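PDB 6VJ5: ESX-5 secretion-associated protein EspG5 from Mycobacterium marinum, which acts as a dedicated chaperone for its cognate PE/PPE proteins, preventing aggregation of PE/PPE dimers and enabling secretion of LipY and PE31/PPE18. Local coordinates for residues Arg123-Val131 against Thr138-Asp146; Ser147-Ile155 against Val278-Leu286. All coordinates share one frame; numbering follows the deposited sequence.

Interaction 1. Residues Arg123-Val131 against Thr138-Asp146; sequences RGQHWVSAV and TVDDVSVSD
Strands 126-131 and 138-141 run antiparallel with 160° between their directions, and the backbones of Ser129 with Asp140 and of Val131 with Thr138 form the hydrogen-bonded pairs, while Ala130 with Val139 and Val128 with Asp141 are the non-hydrogen-bonded ones. Beyond the last bridge the second segment stays attached through Val142 N, which donates to Trp127 O over 3.0 Å.

At this end of the ladder the side chains take over. His126 meets Asp141 at its ring edge: NE2 donates to OD1 over 2.5 Å, with the oxygen only 4° out of the imidazole plane and using its syn lone pair, although the bond is clearly bent at the hydrogen. Ring and carboxylate lie nearly coplanar, and Val128 CG2 packs over one face of the imidazole, toward its rim. The other carboxylate oxygen, OD2, forms a salt bridge with Arg74, so Asp141 joins the hairpin to helix 69-79 and probably helps to polarise the imidazole.

Trp127 lies across Val144. Its indole receives Val144 CB over the face of the five-membered ring, a CH-pi contact 3.7 Å from the centroid, while CG1 extends beneath CE2 and CZ2 and CG2 approaches CE3. Closer to the strand, Val142 CG1 sits between its own backbone N and carbonyl carbon (chi1 67°), which sets it 3.6 Å from Trp127 CB. Leu120 and Arg122 of strand 115-123 also touch the Trp127 side chain. The whole is a beta hairpin within the large antiparallel sheet of the EspG fold, its outgoing strand leading into helix 147-159.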
# COMPACT_ATOMS: atom_id res chain seq x y z
N ARG C 123 5.66 -16.30 22.18
CA ARG C 123 4.83 -15.43 22.99
C ARG C 123 4.55 -16.16 24.29
O ARG C 123 3.91 -17.21 24.29
CB ARG C 123 3.52 -15.08 22.28
CG ARG C 123 2.81 -13.86 22.85
CD ARG C 123 1.47 -13.64 22.16
NE ARG C 123 1.08 -12.23 22.16
CZ ARG C 123 -0.13 -11.79 21.84
NH1 ARG C 123 -1.09 -12.64 21.50
NH2 ARG C 123 -0.39 -10.49 21.88
N GLY C 124 5.07 -15.62 25.40
CA GLY C 124 5.00 -16.31 26.67
C GLY C 124 5.81 -17.59 26.65
O GLY C 124 7.04 -17.54 26.71
N GLN C 125 5.13 -18.73 26.57
CA GLN C 125 5.79 -20.02 26.40
C GLN C 125 5.31 -20.73 25.14
O GLN C 125 5.63 -21.91 24.94
CB GLN C 125 5.55 -20.92 27.63
CG GLN C 125 6.04 -20.34 28.95
CD GLN C 125 4.95 -19.61 29.72
OE1 GLN C 125 5.09 -18.44 30.05
NE2 GLN C 125 3.86 -20.32 30.01
N HIS C 126 4.54 -20.05 24.30
CA HIS C 126 4.04 -20.62 23.06
C HIS C 126 5.06 -20.37 21.96
O HIS C 126 5.29 -19.23 21.56
CB HIS C 126 2.68 -20.01 22.71
CG HIS C 126 1.92 -20.76 21.68
ND1 HIS C 126 0.65 -20.40 21.28
CD2 HIS C 126 2.25 -21.86 20.95
CE1 HIS C 126 0.23 -21.25 20.35
NE2 HIS C 126 1.18 -22.14 20.14
N TRP C 127 5.70 -21.45 21.48
CA TRP C 127 6.70 -21.37 20.42
C TRP C 127 6.07 -21.84 19.12
O TRP C 127 5.55 -22.96 19.04
CB TRP C 127 7.92 -22.23 20.75
CG TRP C 127 8.96 -21.53 21.58
CD1 TRP C 127 9.10 -21.58 22.93
CD2 TRP C 127 10.01 -20.68 21.10
NE1 TRP C 127 10.16 -20.81 23.33
CE2 TRP C 127 10.75 -20.25 22.22
CE3 TRP C 127 10.40 -20.24 19.83
CZ2 TRP C 127 11.85 -19.40 22.12
CZ3 TRP C 127 11.50 -19.39 19.73
CH2 TRP C 127 12.21 -18.98 20.87
N VAL C 128 6.12 -20.99 18.09
CA VAL C 128 5.52 -21.27 16.79
C VAL C 128 6.59 -21.18 15.71
O VAL C 128 7.54 -20.41 15.82
CB VAL C 128 4.35 -20.29 16.51
CG1 VAL C 128 3.86 -20.43 15.08
CG2 VAL C 128 3.21 -20.53 17.50
N SER C 129 6.42 -21.98 14.67
CA SER C 129 7.36 -22.05 13.56
C SER C 129 6.69 -21.55 12.28
O SER C 129 5.57 -21.96 11.96
CB SER C 129 7.86 -23.48 13.34
OG SER C 129 7.05 -24.18 12.40
N ALA C 130 7.38 -20.67 11.56
CA ALA C 130 6.95 -20.23 10.23
C ALA C 130 8.12 -20.43 9.28
O ALA C 130 9.19 -19.84 9.48
CB ALA C 130 6.50 -18.77 10.25
N VAL C 131 7.92 -21.26 8.26
CA VAL C 131 8.98 -21.64 7.32
C VAL C 131 8.47 -21.37 5.92
O VAL C 131 7.43 -21.91 5.52
CB VAL C 131 9.39 -23.11 7.47
CG1 VAL C 131 10.39 -23.51 6.39
CG2 VAL C 131 9.94 -23.37 8.87
N THR C 138 4.65 -22.56 5.90
CA THR C 138 4.16 -23.63 6.77
C THR C 138 4.22 -23.13 8.20
O THR C 138 5.28 -22.72 8.67
CB THR C 138 5.00 -24.90 6.61
OG1 THR C 138 4.73 -25.51 5.35
CG2 THR C 138 4.70 -25.90 7.73
N VAL C 139 3.08 -23.17 8.90
CA VAL C 139 2.97 -22.71 10.27
C VAL C 139 2.67 -23.90 11.16
O VAL C 139 1.88 -24.78 10.79
CB VAL C 139 1.89 -21.62 10.42
CG1 VAL C 139 1.83 -21.11 11.85
CG2 VAL C 139 2.16 -20.47 9.45
N ASP C 140 3.28 -23.93 12.34
CA ASP C 140 3.12 -25.05 13.26
C ASP C 140 3.79 -24.68 14.58
O ASP C 140 4.56 -23.72 14.66
CB ASP C 140 3.74 -26.33 12.68
CG ASP C 140 3.40 -27.57 13.50
OD1 ASP C 140 3.22 -27.44 14.73
OD2 ASP C 140 3.31 -28.67 12.93
N ASP C 141 3.47 -25.46 15.61
CA ASP C 141 4.13 -25.33 16.90
C ASP C 141 5.52 -25.96 16.82
O ASP C 141 5.76 -26.89 16.05
CB ASP C 141 3.31 -26.00 18.01
CG ASP C 141 2.06 -25.22 18.36
OD1 ASP C 141 2.18 -24.06 18.84
OD2 ASP C 141 0.95 -25.75 18.17
N VAL C 142 6.43 -25.45 17.64
CA VAL C 142 7.82 -25.89 17.63
C VAL C 142 8.29 -26.03 19.07
O VAL C 142 8.04 -25.16 19.91
CB VAL C 142 8.72 -24.90 16.85
CG1 VAL C 142 8.79 -23.57 17.57
CG2 VAL C 142 10.11 -25.49 16.67
N SER C 143 8.98 -27.14 19.35
CA SER C 143 9.51 -27.41 20.68
C SER C 143 10.88 -26.75 20.79
O SER C 143 11.84 -27.18 20.15
CB SER C 143 9.60 -28.91 20.92
OG SER C 143 8.34 -29.54 20.68
N VAL C 144 10.96 -25.69 21.59
CA VAL C 144 12.19 -24.93 21.78
C VAL C 144 12.41 -24.76 23.27
O VAL C 144 11.58 -24.16 23.96
CB VAL C 144 12.15 -23.56 21.08
CG1 VAL C 144 13.38 -22.74 21.45
CG2 VAL C 144 12.05 -23.74 19.58
N SER C 145 13.53 -25.29 23.77
CA SER C 145 13.83 -25.28 25.20
C SER C 145 15.03 -24.36 25.48
O SER C 145 14.86 -23.30 26.07
CB SER C 145 14.09 -26.70 25.69
OG SER C 145 15.05 -27.35 24.86
N ASP C 146 16.22 -24.76 25.07
CA ASP C 146 17.44 -24.00 25.33
C ASP C 146 18.13 -23.68 24.01
O ASP C 146 17.64 -24.00 22.93
CB ASP C 146 18.37 -24.78 26.27
CG ASP C 146 18.65 -26.19 25.78
OD1 ASP C 146 18.28 -26.52 24.63
OD2 ASP C 146 19.24 -26.98 26.55

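Interaction 2. Residues Ser147-Ile155 against Val278-Leu286; sequences SASIAALVI and VQVGVKTVL
Ile150 CD1 meets Leu286 CD1 tip to tip at 3.7 Å because both side chains leave their backbones with the first torsion near -60° and then run extended through the second. Val282 has CG1 anti to its backbone N (chi1 169°), which sends that methyl toward Ile150 CG2, 3.8 Å away, and turns CG2 to Ala151 CB. This is helix-helix packing on the large antiparallel sheet of the EspG fold: the axes of the helical segments 147-155 and 278-286 pass 8.4 Å apart, with 118° between their directions.

Small residues at the crossing probably allow that approach. Ala151 presents its CB to the backbone of the other helix, 3.8 Å from Gln279 CA, and Ser147 enters as a knob into the hole formed by Gln279, Val282, Lys283 and Leu286. At the far end Ile155 crosses Val278, its CD1 3.8 Å from Val278 CG1. No hydrogen bond links the two segments, so the grip is one of shape and apolar surface. Beneath the pair, Val282 rests on Leu242 of strand 234-247 and Leu286 on Ala227 of strand 221-231, while Trp294 touches both Ser147 and Leu286. Lys283 lends the contact its aliphatic base and carries its amine outward to a long, weak ion pair with Asp287; Ser147 OG lies 3.6 Å from Lys283 CB.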
# COMPACT_ATOMS: atom_id res chain seq x y z
N SER C 147 19.29 -23.03 24.12
CA SER C 147 20.07 -22.73 22.92
C SER C 147 20.30 -23.99 22.10
O SER C 147 20.29 -23.95 20.86
CB SER C 147 21.39 -22.08 23.33
OG SER C 147 21.18 -21.14 24.36
N ALA C 148 20.49 -25.12 22.77
CA ALA C 148 20.80 -26.36 22.07
C ALA C 148 19.66 -26.79 21.15
O ALA C 148 19.90 -27.23 20.02
CB ALA C 148 21.11 -27.47 23.07
N SER C 149 18.41 -26.68 21.62
CA SER C 149 17.28 -27.04 20.77
C SER C 149 17.25 -26.19 19.51
O SER C 149 17.01 -26.71 18.41
CB SER C 149 15.97 -26.89 21.56
OG SER C 149 15.93 -25.67 22.28
N ILE C 150 17.50 -24.89 19.64
CA ILE C 150 17.58 -24.02 18.46
C ILE C 150 18.73 -24.46 17.57
O ILE C 150 18.58 -24.62 16.35
CB ILE C 150 17.72 -22.55 18.90
CG1 ILE C 150 16.53 -22.13 19.77
CG2 ILE C 150 17.81 -21.64 17.68
CD1 ILE C 150 16.67 -20.75 20.38
N ALA C 151 19.92 -24.65 18.16
CA ALA C 151 21.07 -25.08 17.38
C ALA C 151 20.78 -26.37 16.62
O ALA C 151 21.11 -26.49 15.43
CB ALA C 151 22.29 -25.26 18.29
N ALA C 152 20.15 -27.34 17.29
CA ALA C 152 19.85 -28.61 16.63
C ALA C 152 18.90 -28.40 15.45
O ALA C 152 19.04 -29.04 14.41
CB ALA C 152 19.25 -29.59 17.63
N LEU C 153 17.91 -27.51 15.61
CA LEU C 153 16.96 -27.27 14.54
C LEU C 153 17.63 -26.63 13.33
O LEU C 153 17.30 -26.97 12.19
CB LEU C 153 15.81 -26.39 15.04
CG LEU C 153 14.90 -27.01 16.10
CD1 LEU C 153 13.93 -25.96 16.62
CD2 LEU C 153 14.15 -28.20 15.54
N VAL C 154 18.56 -25.71 13.57
CA VAL C 154 19.28 -25.09 12.45
C VAL C 154 20.11 -26.14 11.73
O VAL C 154 20.06 -26.26 10.50
CB VAL C 154 20.15 -23.93 12.94
CG1 VAL C 154 20.92 -23.32 11.77
CG2 VAL C 154 19.31 -22.88 13.65
N ILE C 155 20.89 -26.92 12.49
CA ILE C 155 21.76 -27.93 11.89
C ILE C 155 20.93 -28.90 11.05
O ILE C 155 21.29 -29.22 9.90
CB ILE C 155 22.55 -28.67 12.98
CG1 ILE C 155 23.52 -27.71 13.68
CG2 ILE C 155 23.30 -29.85 12.37
CD1 ILE C 155 24.08 -28.26 14.98
N VAL C 278 28.55 -24.66 17.39
CA VAL C 278 27.31 -24.14 16.82
C VAL C 278 26.31 -23.84 17.92
O VAL C 278 25.54 -22.88 17.84
CB VAL C 278 26.74 -25.14 15.79
CG1 VAL C 278 25.38 -24.67 15.30
CG2 VAL C 278 27.70 -25.29 14.62
N GLN C 279 26.30 -24.67 18.97
CA GLN C 279 25.49 -24.37 20.14
C GLN C 279 25.99 -23.11 20.85
O GLN C 279 25.19 -22.29 21.31
CB GLN C 279 25.48 -25.57 21.10
CG GLN C 279 24.77 -25.35 22.43
CD GLN C 279 25.68 -24.74 23.49
OE1 GLN C 279 25.32 -23.74 24.13
NE2 GLN C 279 26.85 -25.33 23.69
N VAL C 280 27.31 -22.94 20.92
CA VAL C 280 27.86 -21.73 21.54
C VAL C 280 27.49 -20.50 20.73
O VAL C 280 27.22 -19.43 21.28
CB VAL C 280 29.38 -21.86 21.70
CG1 VAL C 280 29.98 -20.54 22.18
CG2 VAL C 280 29.73 -22.98 22.66
N GLY C 281 27.46 -20.63 19.40
CA GLY C 281 27.15 -19.49 18.56
C GLY C 281 25.71 -19.05 18.68
O GLY C 281 25.41 -17.85 18.73
N VAL C 282 24.78 -20.02 18.73
CA VAL C 282 23.37 -19.69 18.92
C VAL C 282 23.18 -18.98 20.25
O VAL C 282 22.51 -17.94 20.34
CB VAL C 282 22.51 -20.96 18.83
CG1 VAL C 282 21.09 -20.67 19.28
CG2 VAL C 282 22.55 -21.52 17.41
N LYS C 283 23.76 -19.53 21.32
CA LYS C 283 23.66 -18.90 22.62
C LYS C 283 24.21 -17.48 22.58
O LYS C 283 23.65 -16.57 23.20
CB LYS C 283 24.41 -19.73 23.66
CG LYS C 283 24.27 -19.20 25.08
CD LYS C 283 25.20 -19.93 26.04
CE LYS C 283 25.02 -19.42 27.46
NZ LYS C 283 23.68 -19.77 28.00
N THR C 284 25.32 -17.27 21.87
CA THR C 284 25.94 -15.95 21.82
C THR C 284 25.06 -14.95 21.08
O THR C 284 25.08 -13.76 21.41
CB THR C 284 27.31 -16.04 21.14
OG1 THR C 284 28.16 -16.90 21.90
CG2 THR C 284 27.94 -14.67 21.04
N VAL C 285 24.30 -15.41 20.09
CA VAL C 285 23.31 -14.56 19.45
C VAL C 285 22.25 -14.14 20.45
O VAL C 285 21.94 -12.95 20.60
CB VAL C 285 22.69 -15.30 18.25
CG1 VAL C 285 21.46 -14.55 17.75
CG2 VAL C 285 23.72 -15.47 17.14
N LEU C 286 21.70 -15.11 21.18
CA LEU C 286 20.59 -14.83 22.09
C LEU C 286 21.04 -13.99 23.27
O LEU C 286 20.25 -13.20 23.81
CB LEU C 286 19.97 -16.13 22.57
CG LEU C 286 19.35 -17.00 21.47
CD1 LEU C 286 18.88 -18.34 22.02
CD2 LEU C 286 18.20 -16.26 20.80

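Overall arrangement
Interaction 1 closes before interaction 2 opens, and the chain passes from one to the other without a break, since the outgoing strand of the hairpin feeds helix 147-159, with Asp146 as its N-cap. Val144 joins them directly: its side chain lies between Trp127 and the helix, with CG1 3.6 Å from Ile150 CG1, and Val142 touches Leu153. Interaction 1 is partly buried and mixed, with backbone bonds and one His-carboxylate pair beside apolar packing of Trp127, between two strands close in sequence. Interaction 2 is mostly buried and apolar, bringing together helical segments with 122 residues between them. One pairs strands near one edge of the sheet; the other packs helices against strands nearer its middle.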